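Beta-porphyranase B (Bacteroides plebeius, PDB 4AWD) hydrolyses the sulfated red-algal polysaccharide porphyran, cutting between beta-D-galactose and alpha-L-galactose-6-sulfate to release mostly disaccharides. Local coordinates at residues Lys71-Trp75 with Phe281-Glu287; Leu144-Thr150 with Lys306-Tyr311; Trp195-Trp199 with Thr288-Glu292. All blocks are in the same frame, centred on the assembly; numbering follows the deposited sequence.

Contact 1 (Lys71-Trp75 with Phe281-Glu287); sequences KSPYW and FIHIVTE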
# COMPACT_ATOMS: atom_id res chain seq x y z
N LYS A 71 4.04 9.60 10.46
CA LYS A 71 3.78 8.36 11.17
C LYS A 71 2.28 8.08 11.19
O LYS A 71 1.51 8.76 11.88
CB LYS A 71 4.33 8.40 12.59
CG LYS A 71 4.40 7.03 13.25
CD LYS A 71 4.10 7.13 14.75
CE LYS A 71 4.61 5.91 15.54
NZ LYS A 71 4.19 4.60 14.98
N SER A 72 1.87 7.08 10.42
CA SER A 72 0.46 6.70 10.35
C SER A 72 -0.16 6.53 11.73
O SER A 72 0.40 5.84 12.58
CB SER A 72 0.29 5.39 9.57
OG SER A 72 -0.99 4.83 9.80
N PRO A 73 -1.32 7.16 11.97
CA PRO A 73 -2.04 6.94 13.24
C PRO A 73 -2.82 5.61 13.26
O PRO A 73 -3.39 5.24 14.28
CB PRO A 73 -3.03 8.09 13.27
CG PRO A 73 -3.30 8.41 11.84
CD PRO A 73 -2.04 8.08 11.07
N TYR A 74 -2.83 4.89 12.13
CA TYR A 74 -3.69 3.72 11.98
C TYR A 74 -3.01 2.39 12.28
O TYR A 74 -3.61 1.49 12.86
CB TYR A 74 -4.30 3.70 10.58
CG TYR A 74 -5.08 4.98 10.23
CD1 TYR A 74 -6.24 5.33 10.92
CD2 TYR A 74 -4.65 5.81 9.18
CE1 TYR A 74 -6.95 6.47 10.58
CE2 TYR A 74 -5.36 6.94 8.83
CZ TYR A 74 -6.51 7.27 9.53
OH TYR A 74 -7.21 8.40 9.19
N TRP A 75 -1.75 2.27 11.88
CA TRP A 75 -0.93 1.12 12.17
C TRP A 75 0.25 1.66 12.97
O TRP A 75 1.27 2.09 12.42
CB TRP A 75 -0.47 0.47 10.87
CG TRP A 75 0.12 -0.89 11.03
CD1 TRP A 75 0.33 -1.56 12.20
CD2 TRP A 75 0.63 -1.73 9.99
NE1 TRP A 75 0.92 -2.77 11.95
CE2 TRP A 75 1.11 -2.91 10.60
CE3 TRP A 75 0.71 -1.61 8.59
CZ2 TRP A 75 1.68 -3.96 9.87
CZ3 TRP A 75 1.28 -2.66 7.86
CH2 TRP A 75 1.76 -3.82 8.51
N PHE A 281 -8.20 5.61 3.08
CA PHE A 281 -6.99 6.43 3.13
C PHE A 281 -5.85 5.75 2.38
O PHE A 281 -5.89 4.54 2.13
CB PHE A 281 -6.59 6.78 4.58
CG PHE A 281 -6.47 5.60 5.50
CD1 PHE A 281 -5.28 4.88 5.59
CD2 PHE A 281 -7.53 5.23 6.33
CE1 PHE A 281 -5.17 3.80 6.47
CE2 PHE A 281 -7.43 4.16 7.20
CZ PHE A 281 -6.25 3.44 7.27
N ILE A 282 -4.83 6.53 2.00
CA ILE A 282 -3.61 5.98 1.40
C ILE A 282 -2.66 5.54 2.51
O ILE A 282 -2.44 6.29 3.47
CB ILE A 282 -2.86 7.03 0.53
CG1 ILE A 282 -3.77 7.61 -0.57
CG2 ILE A 282 -1.58 6.45 -0.08
CD1 ILE A 282 -3.81 6.79 -1.83
N HIS A 283 -2.11 4.33 2.40
CA HIS A 283 -0.98 3.92 3.24
C HIS A 283 0.29 3.73 2.42
O HIS A 283 0.28 3.13 1.35
CB HIS A 283 -1.29 2.63 3.99
CG HIS A 283 -1.41 2.80 5.47
ND1 HIS A 283 -2.00 1.85 6.29
CD2 HIS A 283 -1.00 3.80 6.29
CE1 HIS A 283 -1.95 2.26 7.54
NE2 HIS A 283 -1.35 3.44 7.57
N ILE A 284 1.40 4.25 2.91
CA ILE A 284 2.67 4.05 2.23
C ILE A 284 3.63 3.47 3.27
O ILE A 284 4.02 4.16 4.19
CB ILE A 284 3.21 5.34 1.58
CG1 ILE A 284 2.10 6.08 0.82
CG2 ILE A 284 4.37 5.00 0.63
CD1 ILE A 284 2.49 7.43 0.21
N VAL A 285 3.98 2.20 3.12
CA VAL A 285 4.52 1.43 4.24
C VAL A 285 5.76 0.60 3.91
O VAL A 285 5.87 -0.01 2.86
CB VAL A 285 3.43 0.50 4.83
CG1 VAL A 285 4.02 -0.45 5.85
CG2 VAL A 285 2.32 1.32 5.45
N THR A 286 6.66 0.55 4.88
CA THR A 286 7.89 -0.22 4.83
C THR A 286 7.85 -1.21 6.01
O THR A 286 7.85 -0.80 7.18
CB THR A 286 9.07 0.78 4.92
OG1 THR A 286 9.68 0.92 3.63
CG2 THR A 286 10.05 0.37 5.93
N GLU A 287 7.77 -2.51 5.72
CA GLU A 287 7.48 -3.45 6.80
C GLU A 287 8.26 -4.74 6.73
O GLU A 287 9.04 -5.02 5.79
CB GLU A 287 5.99 -3.79 6.85
CG GLU A 287 5.60 -5.03 6.06
CD GLU A 287 4.25 -4.86 5.37
OE1 GLU A 287 4.20 -4.07 4.40
OE2 GLU A 287 3.26 -5.50 5.80

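Contact 2 (Leu144-Thr150 with Lys306-Tyr311); sequences LTTMSST and KSTTYY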
# COMPACT_ATOMS: atom_id res chain seq x y z
N LEU A 144 16.82 -2.02 -1.48
CA LEU A 144 17.57 -3.26 -1.66
C LEU A 144 17.73 -3.93 -0.30
O LEU A 144 18.78 -3.92 0.33
CB LEU A 144 18.93 -3.02 -2.34
CG LEU A 144 19.59 -4.24 -3.03
CD1 LEU A 144 18.78 -4.72 -4.21
CD2 LEU A 144 21.02 -3.95 -3.48
N THR A 145 16.64 -4.56 0.12
CA THR A 145 16.42 -4.88 1.50
C THR A 145 15.34 -5.95 1.54
O THR A 145 14.56 -6.07 0.58
CB THR A 145 15.95 -3.57 2.21
OG1 THR A 145 17.02 -3.01 2.98
CG2 THR A 145 14.74 -3.77 3.05
N THR A 146 15.30 -6.74 2.62
CA THR A 146 14.25 -7.73 2.81
C THR A 146 13.03 -7.18 3.56
O THR A 146 12.22 -7.95 4.09
CB THR A 146 14.77 -8.97 3.58
OG1 THR A 146 15.48 -8.54 4.73
CG2 THR A 146 15.66 -9.87 2.70
N MET A 147 12.91 -5.86 3.61
CA MET A 147 11.69 -5.19 4.09
C MET A 147 10.87 -4.70 2.89
O MET A 147 11.42 -4.40 1.82
CB MET A 147 12.01 -4.05 5.06
CG MET A 147 12.36 -4.56 6.44
SD MET A 147 12.91 -3.31 7.61
CE MET A 147 11.41 -2.36 7.85
N SER A 148 9.56 -4.64 3.07
CA SER A 148 8.63 -4.37 1.97
C SER A 148 8.75 -2.94 1.48
O SER A 148 9.14 -2.04 2.23
CB SER A 148 7.19 -4.60 2.43
OG SER A 148 6.86 -3.67 3.46
N SER A 149 8.42 -2.74 0.20
CA SER A 149 8.14 -1.42 -0.36
C SER A 149 6.70 -1.54 -0.84
O SER A 149 6.41 -2.40 -1.66
CB SER A 149 9.05 -1.11 -1.55
OG SER A 149 10.42 -1.12 -1.17
N THR A 150 5.81 -0.70 -0.31
CA THR A 150 4.39 -0.86 -0.63
C THR A 150 3.68 0.46 -0.92
O THR A 150 4.14 1.52 -0.53
CB THR A 150 3.62 -1.58 0.49
OG1 THR A 150 3.70 -0.80 1.69
CG2 THR A 150 4.17 -2.97 0.77
N LYS A 306 20.72 2.36 -0.33
CA LYS A 306 20.22 1.02 -0.55
C LYS A 306 19.07 0.68 0.40
O LYS A 306 18.17 -0.06 0.03
CB LYS A 306 21.35 0.00 -0.37
CG LYS A 306 21.85 -0.68 -1.65
CD LYS A 306 22.44 0.27 -2.71
CE LYS A 306 23.49 -0.49 -3.54
NZ LYS A 306 23.94 0.18 -4.80
N SER A 307 19.12 1.20 1.62
CA SER A 307 18.11 0.87 2.64
C SER A 307 16.82 1.67 2.53
O SER A 307 15.92 1.54 3.36
CB SER A 307 18.71 1.05 4.03
OG SER A 307 19.90 0.30 4.16
N THR A 308 16.73 2.51 1.50
CA THR A 308 15.63 3.45 1.32
C THR A 308 14.68 3.03 0.20
O THR A 308 15.12 2.58 -0.86
CB THR A 308 16.20 4.86 1.02
OG1 THR A 308 17.02 5.27 2.12
CG2 THR A 308 15.11 5.89 0.80
N THR A 309 13.38 3.16 0.45
CA THR A 309 12.39 3.02 -0.60
C THR A 309 12.09 4.42 -1.09
O THR A 309 11.85 5.33 -0.28
CB THR A 309 11.09 2.34 -0.11
OG1 THR A 309 11.35 0.98 0.26
CG2 THR A 309 10.05 2.36 -1.22
N TYR A 310 12.10 4.60 -2.41
CA TYR A 310 11.87 5.92 -3.00
C TYR A 310 10.54 6.03 -3.73
O TYR A 310 10.20 5.18 -4.55
CB TYR A 310 12.99 6.27 -3.98
CG TYR A 310 14.36 6.38 -3.38
CD1 TYR A 310 14.80 7.59 -2.85
CD2 TYR A 310 15.22 5.29 -3.37
CE1 TYR A 310 16.08 7.70 -2.31
CE2 TYR A 310 16.49 5.39 -2.83
CZ TYR A 310 16.92 6.60 -2.31
OH TYR A 310 18.17 6.70 -1.76
N TYR A 311 9.80 7.08 -3.43
CA TYR A 311 8.59 7.37 -4.16
C TYR A 311 8.75 8.72 -4.83
O TYR A 311 8.81 9.76 -4.16
CB TYR A 311 7.37 7.38 -3.22
CG TYR A 311 7.19 6.11 -2.42
CD1 TYR A 311 7.92 5.89 -1.25
CD2 TYR A 311 6.29 5.14 -2.84
CE1 TYR A 311 7.76 4.73 -0.51
CE2 TYR A 311 6.12 3.96 -2.10
CZ TYR A 311 6.86 3.77 -0.94
OH TYR A 311 6.69 2.62 -0.22
O HOH W 1 11.72 -0.92 2.34

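Contact 3 (Trp195-Trp199 with Thr288-Glu292); sequences WNKTW and TYDWE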
# COMPACT_ATOMS: atom_id res chain seq x y z
N TRP A 195 7.37 -20.20 -3.82
CA TRP A 195 6.34 -19.25 -4.28
C TRP A 195 6.85 -17.81 -4.34
O TRP A 195 6.45 -17.05 -5.22
CB TRP A 195 5.09 -19.34 -3.39
CG TRP A 195 5.32 -18.79 -2.00
CD1 TRP A 195 5.74 -19.49 -0.90
CD2 TRP A 195 5.17 -17.43 -1.58
NE1 TRP A 195 5.86 -18.65 0.18
CE2 TRP A 195 5.52 -17.38 -0.21
CE3 TRP A 195 4.79 -16.25 -2.22
CZ2 TRP A 195 5.50 -16.18 0.53
CZ3 TRP A 195 4.76 -15.05 -1.48
CH2 TRP A 195 5.12 -15.04 -0.12
N ASN A 196 7.73 -17.45 -3.41
CA ASN A 196 8.24 -16.09 -3.30
C ASN A 196 9.59 -15.89 -3.99
O ASN A 196 10.21 -14.84 -3.84
CB ASN A 196 8.37 -15.70 -1.83
CG ASN A 196 9.34 -16.59 -1.08
OD1 ASN A 196 9.40 -17.80 -1.34
ND2 ASN A 196 10.11 -16.00 -0.17
N LYS A 197 10.03 -16.90 -4.75
CA LYS A 197 11.34 -16.89 -5.42
C LYS A 197 11.60 -15.65 -6.27
O LYS A 197 12.72 -15.13 -6.31
CB LYS A 197 11.48 -18.14 -6.29
CG LYS A 197 12.87 -18.42 -6.82
CD LYS A 197 12.90 -19.75 -7.61
CE LYS A 197 14.12 -19.84 -8.53
NZ LYS A 197 15.36 -19.58 -7.76
N THR A 198 10.55 -15.18 -6.96
CA THR A 198 10.65 -14.06 -7.89
C THR A 198 9.75 -12.90 -7.45
O THR A 198 9.32 -12.08 -8.28
CB THR A 198 10.14 -14.49 -9.27
OG1 THR A 198 8.87 -15.15 -9.10
CG2 THR A 198 11.13 -15.43 -9.96
N TRP A 199 9.44 -12.84 -6.15
CA TRP A 199 8.47 -11.88 -5.64
C TRP A 199 8.84 -10.41 -5.94
O TRP A 199 7.95 -9.58 -6.10
CB TRP A 199 8.31 -12.07 -4.14
CG TRP A 199 6.98 -11.68 -3.59
CD1 TRP A 199 5.77 -12.25 -3.87
CD2 TRP A 199 6.73 -10.65 -2.63
NE1 TRP A 199 4.78 -11.64 -3.14
CE2 TRP A 199 5.34 -10.65 -2.38
CE3 TRP A 199 7.55 -9.73 -1.96
CZ2 TRP A 199 4.74 -9.75 -1.48
CZ3 TRP A 199 6.95 -8.83 -1.06
CH2 TRP A 199 5.56 -8.86 -0.83
N THR A 288 8.10 -5.52 7.78
CA THR A 288 8.78 -6.78 7.84
C THR A 288 7.65 -7.87 7.82
O THR A 288 6.53 -7.65 8.33
CB THR A 288 9.78 -6.71 9.07
OG1 THR A 288 11.01 -7.41 8.82
CG2 THR A 288 9.18 -7.14 10.28
N TYR A 289 7.93 -9.00 7.13
CA TYR A 289 6.95 -10.11 6.96
C TYR A 289 7.41 -11.36 7.69
O TYR A 289 8.60 -11.67 7.69
CB TYR A 289 6.84 -10.51 5.51
CG TYR A 289 6.23 -9.51 4.55
CD1 TYR A 289 4.89 -9.14 4.64
CD2 TYR A 289 7.00 -8.99 3.51
CE1 TYR A 289 4.34 -8.25 3.73
CE2 TYR A 289 6.47 -8.10 2.62
CZ TYR A 289 5.14 -7.73 2.72
OH TYR A 289 4.62 -6.84 1.79
N ASP A 290 6.46 -12.11 8.27
CA ASP A 290 6.78 -13.34 9.02
C ASP A 290 7.33 -14.43 8.11
O ASP A 290 8.04 -15.35 8.58
CB ASP A 290 5.55 -13.88 9.75
CG ASP A 290 5.04 -12.94 10.82
OD1 ASP A 290 5.80 -12.01 11.21
OD2 ASP A 290 3.87 -13.13 11.26
N TRP A 291 7.01 -14.36 6.83
CA TRP A 291 7.46 -15.37 5.87
C TRP A 291 8.83 -15.05 5.29
O TRP A 291 9.36 -15.80 4.47
CB TRP A 291 6.43 -15.60 4.78
CG TRP A 291 5.89 -14.36 4.14
CD1 TRP A 291 4.71 -13.74 4.43
CD2 TRP A 291 6.49 -13.59 3.07
NE1 TRP A 291 4.53 -12.65 3.62
CE2 TRP A 291 5.61 -12.53 2.78
CE3 TRP A 291 7.67 -13.71 2.34
CZ2 TRP A 291 5.88 -11.58 1.78
CZ3 TRP A 291 7.96 -12.76 1.36
CH2 TRP A 291 7.06 -11.71 1.08
N GLU A 292 9.42 -13.94 5.73
CA GLU A 292 10.80 -13.59 5.38
C GLU A 292 11.55 -13.21 6.65
O GLU A 292 11.75 -12.03 6.95
CB GLU A 292 10.86 -12.47 4.33
CG GLU A 292 12.27 -12.05 3.87
CD GLU A 292 13.18 -13.21 3.48
OE1 GLU A 292 13.87 -13.75 4.38
OE2 GLU A 292 13.26 -13.57 2.27
O HOH W 2 11.14 -13.14 0.46

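Contact 1 (Lys71-Trp75 with Phe281-Glu287)
Ser72 and His283 meet through a short hydrogen bond, Ser72 OG to His283 NE2 at 2.7 Å, with the hydroxyl at the edge of the imidazole and in its plane; either partner could be the donor. The same oxygen accepts the backbone N-H of Tyr74 (Tyr74 N to Ser72 OG 3.0 Å), closing an ST turn, and receives a weak bond from Trp75 N. Phe281 CE1 lies over the centre of one imidazole face and Val285 CG2 towards the rim of the other. Beside this pair, the rings of Tyr74 and Phe281 stack face to face, centroids 3.9 Å apart and planes at 14°, while Pro73 CG covers the opposite face of the tyrosine.

Trp75 can be followed outwards from its CB, which rests 4.1 Å from His283 CE1. With CG anti to the backbone N (chi1 -167°), the indole is sent past His283 toward Val285 and Glu287, crossing both of those side chains at about a right angle. Its CZ3 comes 4.1 Å from Val285 CG1, and its far corner, CH2, lies 3.5 Å from Glu287 OE2. That oxygen is in the indole plane, and the carboxylate is turned 80° to it.

Trp75 and Glu287 probably both bind substrate, as in related enzymes. The salt bridge from Glu287 OE2 to Arg79 is the strong hold, and the indole edge only lies against that oxygen; together they probably restrict the carboxylate at a site expected to bind substrate.

Contact 2 (Leu144-Thr150 with Lys306-Tyr311)
The backbone N-H of Leu144 is taken up by the carbonyl of Lys306, Leu144 N to Lys306 O 2.8 Å. Next to this bond the two side chains run side by side in the same direction, and Lys306 CG packs 3.8 Å from Leu144 CB.

Further in, two buried hydroxyls face each other, Ser149 OG and Thr309 OG1 at 2.7 Å. Each stands anti to the carbonyl carbon of its own residue; in Thr309 this torsion (chi1 -66°) turns CG2 toward Ser149 CB, 3.6 Å away. Thr309 OG1 also lies 2.8 Å from a water. That water donates to Ser148 O at 2.8 Å, a carbonyl that has a weak bond from Thr286 OG1 as well. Ser149 OG is further bonded to Ser143 N.

The Ser149-Thr309 link, and that of Thr150 with Tyr311, join two strands across the interior of the GH16 beta-jelly roll: strand 149-163 pairs with strands 281-285 and 168-182, whereas strand 308-321 pairs with strands 46-50 and 134-141 among others.

Tyr311 makes a further polar link. Its OH donates to Thr150 O at 2.8 Å, approaching with a C=O...O angle of 136° and tilted 24° from the carbonyl plane. Met140 and Thr138 of strand 134-141 touch the same tyrosine.

Contact 3 (Trp195-Trp199 with Thr288-Glu292)
Trp291 meets Trp195 with a face and Trp199 with an edge, and with Tyr289 these residues form an aromatic cluster joining two loops. Each loop is bent by a type I beta turn, one from Asn196 to Trp199 and the other from Tyr289 to Glu292.

Two edge-to-face pairs dominate. Trp195 directs the edge of its six-membered ring at the face of Trp291, with the six-membered centroids 4.9 Å apart and the planes at 68°; Trp195 CZ2 is 3.8 Å from Trp291 CE3. Trp291 in turn presents its own edge to the face of Trp199, centroids 4.8 Å apart and planes at 79°, and Trp291 CH2 approaches Trp199 CZ3 to 3.6 Å. The side chain of Trp291 reaches this position with CG between the backbone N and carbonyl carbon (chi1 48°). Tyr289 CB packs against the face opposite Trp195. Trp199 and Tyr289 meet more obliquely: the phenol OH lies at the indole edge, Tyr289 OH to Trp199 CH2 3.4 Å.

Between the two segments the polar link is a water. Asn196 ND2 donates to it at 3.1 Å, and the water donates to Glu292 OE2 at 2.8 Å while lying in the plane of the Trp291 ring, at its edge. Glu292 also bonds the loop of 195-199 directly, its OE2 accepting from the backbone N atoms of Arg187 and Ser188, and Asn196 ND2 binds Ser188 O.

No direct hydrogen bond joins the two segments, so their cohesion rests on aromatic edges and faces plus one bridging water. Tyr289 OH is hydrogen-bonded to Glu181 OE1, the probable proton donor by analogy with relatives. Trp199 touches this same hydroxyl with its ring edge and so lies one residue behind the Glu181 contact.

Contacts 1 and 2, centred 15 Å apart, are joined by two probable hydrogen bonds: Thr150 OG1 to Val285 O at 2.6 Å and Ser148 OG to Glu287 N at 2.7 Å. The second holds the backbone of a probable substrate-binding residue, whose OE1 also bonds a glycerol that may mark the pocket. Segment 288-292 of contact 3 follows 281-287 directly; the centre of contact 3 is 20 Å from that of contact 1 and 14 Å from that of contact 2. It touches contact 2 where Tyr289 OH packs 3.5 Å from Ser148 CB. Glu181 lies among them, its nearest side-chain atoms about 3, about 4 and about 5 Å from those of Tyr289, Thr150 and Glu287.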